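Local atomic coordinates of adhesion and penetration protein autotransporter (Haemophilus influenzae, PDB entry 3SYJ), a protein that promotes bacterial adherence to and invasion of host cells, self-associates to aggregate bacteria, and is probably a serine protease. Residues Ile634-Arg643 against Asn656-Val664. Numbering follows the deposited sequence.
Sequences IKGGSAVVSR and NNANATFGV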
ATOM      1  N   ILE A 634      14.019  23.691  -3.788  1.00 20.85           N
ATOM      2  CA  ILE A 634      15.157  24.149  -4.560  1.00 24.36           C
ATOM      3  C   ILE A 634      14.621  24.541  -5.927  1.00 25.77           C
ATOM      4  O   ILE A 634      14.502  23.702  -6.816  1.00 26.73           O
ATOM      5  CB  ILE A 634      16.227  23.043  -4.676  1.00 22.22           C
ATOM      6  CG1 ILE A 634      16.414  22.344  -3.325  1.00 21.75           C
ATOM      7  CG2 ILE A 634      17.547  23.601  -5.187  1.00 19.14           C
ATOM      8  CD1 ILE A 634      16.668  23.292  -2.156  1.00 20.69           C
ATOM      9  N   LYS A 635      14.262  25.815  -6.070  1.00 24.22           N
ATOM     10  CA  LYS A 635      13.633  26.328  -7.284  1.00 25.07           C
ATOM     11  C   LYS A 635      14.661  26.725  -8.335  1.00 26.73           C
ATOM     12  O   LYS A 635      14.311  27.077  -9.461  1.00 30.89           O
ATOM     13  CB  LYS A 635      12.761  27.541  -6.961  1.00 26.74           C
ATOM     14  CG  LYS A 635      11.641  27.271  -5.968  1.00 28.16           C
ATOM     15  CD  LYS A 635      10.787  28.514  -5.786  1.00 34.56           C
ATOM     16  CE  LYS A 635       9.602  28.255  -4.870  1.00 38.17           C
ATOM     17  NZ  LYS A 635       8.811  29.501  -4.672  1.00 39.89           N
ATOM     18  N   GLY A 636      15.932  26.682  -7.963  1.00 25.17           N
ATOM     19  CA  GLY A 636      16.991  27.051  -8.880  1.00 23.57           C
ATOM     20  C   GLY A 636      18.315  26.946  -8.172  1.00 25.44           C
ATOM     21  O   GLY A 636      18.359  26.909  -6.944  1.00 29.10           O
ATOM     22  N   GLY A 637      19.396  26.891  -8.940  1.00 24.65           N
ATOM     23  CA  GLY A 637      20.717  26.711  -8.376  1.00 25.82           C
ATOM     24  C   GLY A 637      21.005  25.276  -7.958  1.00 29.14           C
ATOM     25  O   GLY A 637      20.493  24.319  -8.542  1.00 28.03           O
ATOM     26  N   SER A 638      21.832  25.132  -6.929  1.00 22.28           N
ATOM     27  CA  SER A 638      22.303  23.829  -6.515  1.00 23.63           C
ATOM     28  C   SER A 638      22.365  23.695  -4.989  1.00 25.69           C
ATOM     29  O   SER A 638      23.004  24.508  -4.312  1.00 25.13           O
ATOM     30  CB  SER A 638      23.682  23.588  -7.117  1.00 28.77           C
ATOM     31  OG  SER A 638      23.964  22.198  -7.172  1.00 37.55           O
ATOM     32  N   ALA A 639      21.694  22.669  -4.467  1.00 22.17           N
ATOM     33  CA  ALA A 639      21.720  22.326  -3.041  1.00 22.00           C
ATOM     34  C   ALA A 639      22.566  21.074  -2.802  1.00 21.35           C
ATOM     35  O   ALA A 639      22.362  20.053  -3.452  1.00 24.27           O
ATOM     36  CB  ALA A 639      20.297  22.109  -2.512  1.00 14.30           C
ATOM     37  N   VAL A 640      23.505  21.145  -1.864  1.00 21.06           N
ATOM     38  CA  VAL A 640      24.397  20.016  -1.614  1.00 19.84           C
ATOM     39  C   VAL A 640      24.402  19.637  -0.142  1.00 21.34           C
ATOM     40  O   VAL A 640      24.621  20.488   0.722  1.00 22.78           O
ATOM     41  CB  VAL A 640      25.842  20.334  -2.045  1.00 21.21           C
ATOM     42  CG1 VAL A 640      26.751  19.124  -1.812  1.00 21.30           C
ATOM     43  CG2 VAL A 640      25.887  20.769  -3.501  1.00 17.67           C
ATOM     44  N   VAL A 641      24.143  18.365   0.145  1.00 18.01           N
ATOM     45  CA  VAL A 641      24.263  17.853   1.507  1.00 17.50           C
ATOM     46  C   VAL A 641      25.589  17.107   1.608  1.00 21.43           C
ATOM     47  O   VAL A 641      25.773  16.062   0.981  1.00 21.41           O
ATOM     48  CB  VAL A 641      23.097  16.926   1.876  1.00 19.18           C
ATOM     49  CG1 VAL A 641      23.183  16.511   3.340  1.00 16.65           C
ATOM     50  CG2 VAL A 641      21.763  17.610   1.583  1.00 15.91           C
ATOM     51  N   SER A 642      26.513  17.660   2.393  1.00 21.22           N
ATOM     52  CA  SER A 642      27.910  17.239   2.362  1.00 19.15           C
ATOM     53  C   SER A 642      28.222  16.429   3.618  1.00 19.66           C
ATOM     54  O   SER A 642      27.312  15.934   4.284  1.00 17.80           O
ATOM     55  CB  SER A 642      28.834  18.466   2.398  1.00 21.38           C
ATOM     56  OG  SER A 642      30.174  18.122   2.084  1.00 17.83           O
ATOM     57  N   ARG A 643      29.506  16.293   3.936  1.00 16.59           N
ATOM     58  CA  ARG A 643      29.990  15.302   4.897  1.00 16.97           C
ATOM     59  C   ARG A 643      29.603  15.654   6.321  1.00 17.71           C
ATOM     60  O   ARG A 643      29.402  16.822   6.647  1.00 15.48           O
ATOM     61  CB  ARG A 643      31.509  15.134   4.799  1.00 17.77           C
ATOM     62  CG  ARG A 643      32.309  16.435   4.914  1.00 18.36           C
ATOM     63  CD  ARG A 643      33.804  16.152   5.082  1.00 16.90           C
ATOM     64  NE  ARG A 643      34.074  15.473   6.347  1.00 18.40           N
ATOM     65  CZ  ARG A 643      35.289  15.191   6.807  1.00 19.69           C
ATOM     66  NH1 ARG A 643      36.368  15.529   6.105  1.00 16.42           N
ATOM     67  NH2 ARG A 643      35.426  14.565   7.971  1.00 19.41           N
ATOM     68  N   ASN A 656      12.548  23.537 -12.155  1.00 33.60           N
ATOM     69  CA  ASN A 656      13.276  24.223 -13.218  1.00 28.71           C
ATOM     70  C   ASN A 656      14.551  23.469 -13.580  1.00 27.97           C
ATOM     71  O   ASN A 656      14.508  22.268 -13.815  1.00 32.23           O
ATOM     72  CB  ASN A 656      13.579  25.661 -12.813  1.00 24.60           C
ATOM     73  CG  ASN A 656      12.330  26.427 -12.438  1.00 33.26           C
ATOM     74  OD1 ASN A 656      11.359  26.457 -13.196  1.00 33.21           O
ATOM     75  ND2 ASN A 656      12.344  27.049 -11.261  1.00 24.81           N
ATOM     76  N   ASN A 657      15.676  24.176 -13.624  1.00 30.77           N
ATOM     77  CA  ASN A 657      16.968  23.555 -13.892  1.00 30.67           C
ATOM     78  C   ASN A 657      17.793  23.400 -12.623  1.00 31.20           C
ATOM     79  O   ASN A 657      19.017  23.388 -12.673  1.00 35.81           O
ATOM     80  CB  ASN A 657      17.760  24.376 -14.908  1.00 37.22           C
ATOM     81  CG  ASN A 657      17.038  24.519 -16.228  1.00 43.44           C
ATOM     82  OD1 ASN A 657      16.633  23.528 -16.838  1.00 42.69           O
ATOM     83  ND2 ASN A 657      16.871  25.757 -16.678  1.00 42.50           N
ATOM     84  N   ALA A 658      17.116  23.281 -11.487  1.00 31.39           N
ATOM     85  CA  ALA A 658      17.795  23.192 -10.202  1.00 30.05           C
ATOM     86  C   ALA A 658      18.448  21.825 -10.011  1.00 29.39           C
ATOM     87  O   ALA A 658      18.222  20.902 -10.792  1.00 32.54           O
ATOM     88  CB  ALA A 658      16.823  23.472  -9.077  1.00 25.80           C
ATOM     89  N   ASN A 659      19.261  21.702  -8.971  1.00 26.77           N
ATOM     90  CA  ASN A 659      19.884  20.427  -8.658  1.00 27.49           C
ATOM     91  C   ASN A 659      20.034  20.205  -7.157  1.00 24.41           C
ATOM     92  O   ASN A 659      20.206  21.161  -6.402  1.00 27.19           O
ATOM     93  CB  ASN A 659      21.239  20.314  -9.355  1.00 27.84           C
ATOM     94  CG  ASN A 659      21.804  18.912  -9.288  1.00 45.61           C
ATOM     95  OD1 ASN A 659      22.084  18.391  -8.203  1.00 40.86           O
ATOM     96  ND2 ASN A 659      21.967  18.284 -10.451  1.00 50.40           N
ATOM     97  N   ALA A 660      19.951  18.948  -6.729  1.00 26.41           N
ATOM     98  CA  ALA A 660      20.176  18.580  -5.330  1.00 24.65           C
ATOM     99  C   ALA A 660      21.033  17.323  -5.251  1.00 30.51           C
ATOM    100  O   ALA A 660      20.729  16.323  -5.900  1.00 26.95           O
ATOM    101  CB  ALA A 660      18.864  18.363  -4.613  1.00 20.35           C
ATOM    102  N   THR A 661      22.098  17.376  -4.454  1.00 24.12           N
ATOM    103  CA  THR A 661      23.035  16.265  -4.347  1.00 24.91           C
ATOM    104  C   THR A 661      23.259  15.867  -2.892  1.00 23.23           C
ATOM    105  O   THR A 661      23.452  16.732  -2.033  1.00 20.85           O
ATOM    106  CB  THR A 661      24.388  16.637  -4.976  1.00 28.45           C
ATOM    107  OG1 THR A 661      24.183  17.040  -6.334  1.00 29.91           O
ATOM    108  CG2 THR A 661      25.356  15.456  -4.923  1.00 21.69           C
ATOM    109  N   PHE A 662      23.235  14.562  -2.621  1.00 19.88           N
ATOM    110  CA  PHE A 662      23.374  14.049  -1.258  1.00 22.31           C
ATOM    111  C   PHE A 662      24.522  13.047  -1.121  1.00 22.13           C
ATOM    112  O   PHE A 662      24.629  12.103  -1.906  1.00 20.53           O
ATOM    113  CB  PHE A 662      22.093  13.347  -0.803  1.00 19.84           C
ATOM    114  CG  PHE A 662      20.845  14.174  -0.939  1.00 20.12           C
ATOM    115  CD1 PHE A 662      20.262  14.759   0.172  1.00 18.53           C
ATOM    116  CD2 PHE A 662      20.232  14.330  -2.172  1.00 20.56           C
ATOM    117  CE1 PHE A 662      19.102  15.506   0.054  1.00 21.57           C
ATOM    118  CE2 PHE A 662      19.069  15.069  -2.295  1.00 25.02           C
ATOM    119  CZ  PHE A 662      18.501  15.658  -1.178  1.00 21.98           C
ATOM    120  N   GLY A 663      25.355  13.244  -0.104  1.00 21.25           N
ATOM    121  CA  GLY A 663      26.393  12.285   0.239  1.00 21.49           C
ATOM    122  C   GLY A 663      27.739  12.591  -0.386  1.00 21.53           C
ATOM    123  O   GLY A 663      27.812  13.153  -1.478  1.00 25.09           O
ATOM    124  N   VAL A 664      28.813  12.233   0.313  1.00 23.86           N
ATOM    125  CA  VAL A 664      30.148  12.274  -0.271  1.00 23.73           C
ATOM    126  C   VAL A 664      30.579  10.859  -0.618  1.00 23.96           C
ATOM    127  O   VAL A 664      30.174   9.908   0.045  1.00 26.07           O
ATOM    128  CB  VAL A 664      31.181  12.895   0.680  1.00 19.23           C
ATOM    129  CG1 VAL A 664      30.878  14.366   0.892  1.00 20.78           C
ATOM    130  CG2 VAL A 664      31.195  12.142   2.001  1.00 17.37           C
TER
HETATM  131  O   HOH W   1      23.738  19.872  -6.464  1.00 32.27           O
HETATM  132  O   HOH W   2      26.654  15.702  -1.738  1.00 27.28           O
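Asn656 reaches back to Lys635 where two successive rungs of the passenger domain's parallel beta-helix meet, strand 659-662 stacking in register on strand 638-641. The Asn656 CG lies beside its own backbone N (chi1 -56°), which carries ND2 to 2.7 Å from Lys635 O, in a nearly straight bond lying in both the amide and the carbonyl planes. Ala658 presses its CB on the turn, 3.2 Å from Ile634 O and next to Gly636 N, while Ile634 CG2 touches the same methyl. From Asn659 onward the backbones pair in parallel: Asn659 N donates to Gly637 O, and Asn659 O accepts from Ala639 N. Ala660 and Ala639 point into the interior of the beta-helix, where Trp652 packs against Ala639. Thr661, on the outer face with Ser638 and Val640, binds a water through OG1 at 2.9 Å; its backbone N and O join Ala639 O and Val641 N. Phe662 turns inward; Val641 CG2 approaches its ring obliquely, 3.5 Å from CD1, and Trp652 meets the ring edge-to-face. Gly663 N closes the pairing on Val641 O, and a second water bridges that oxygen and Gly663 O. Beyond the strand, Val664 sets CG1 4.0 Å from Arg643 CB.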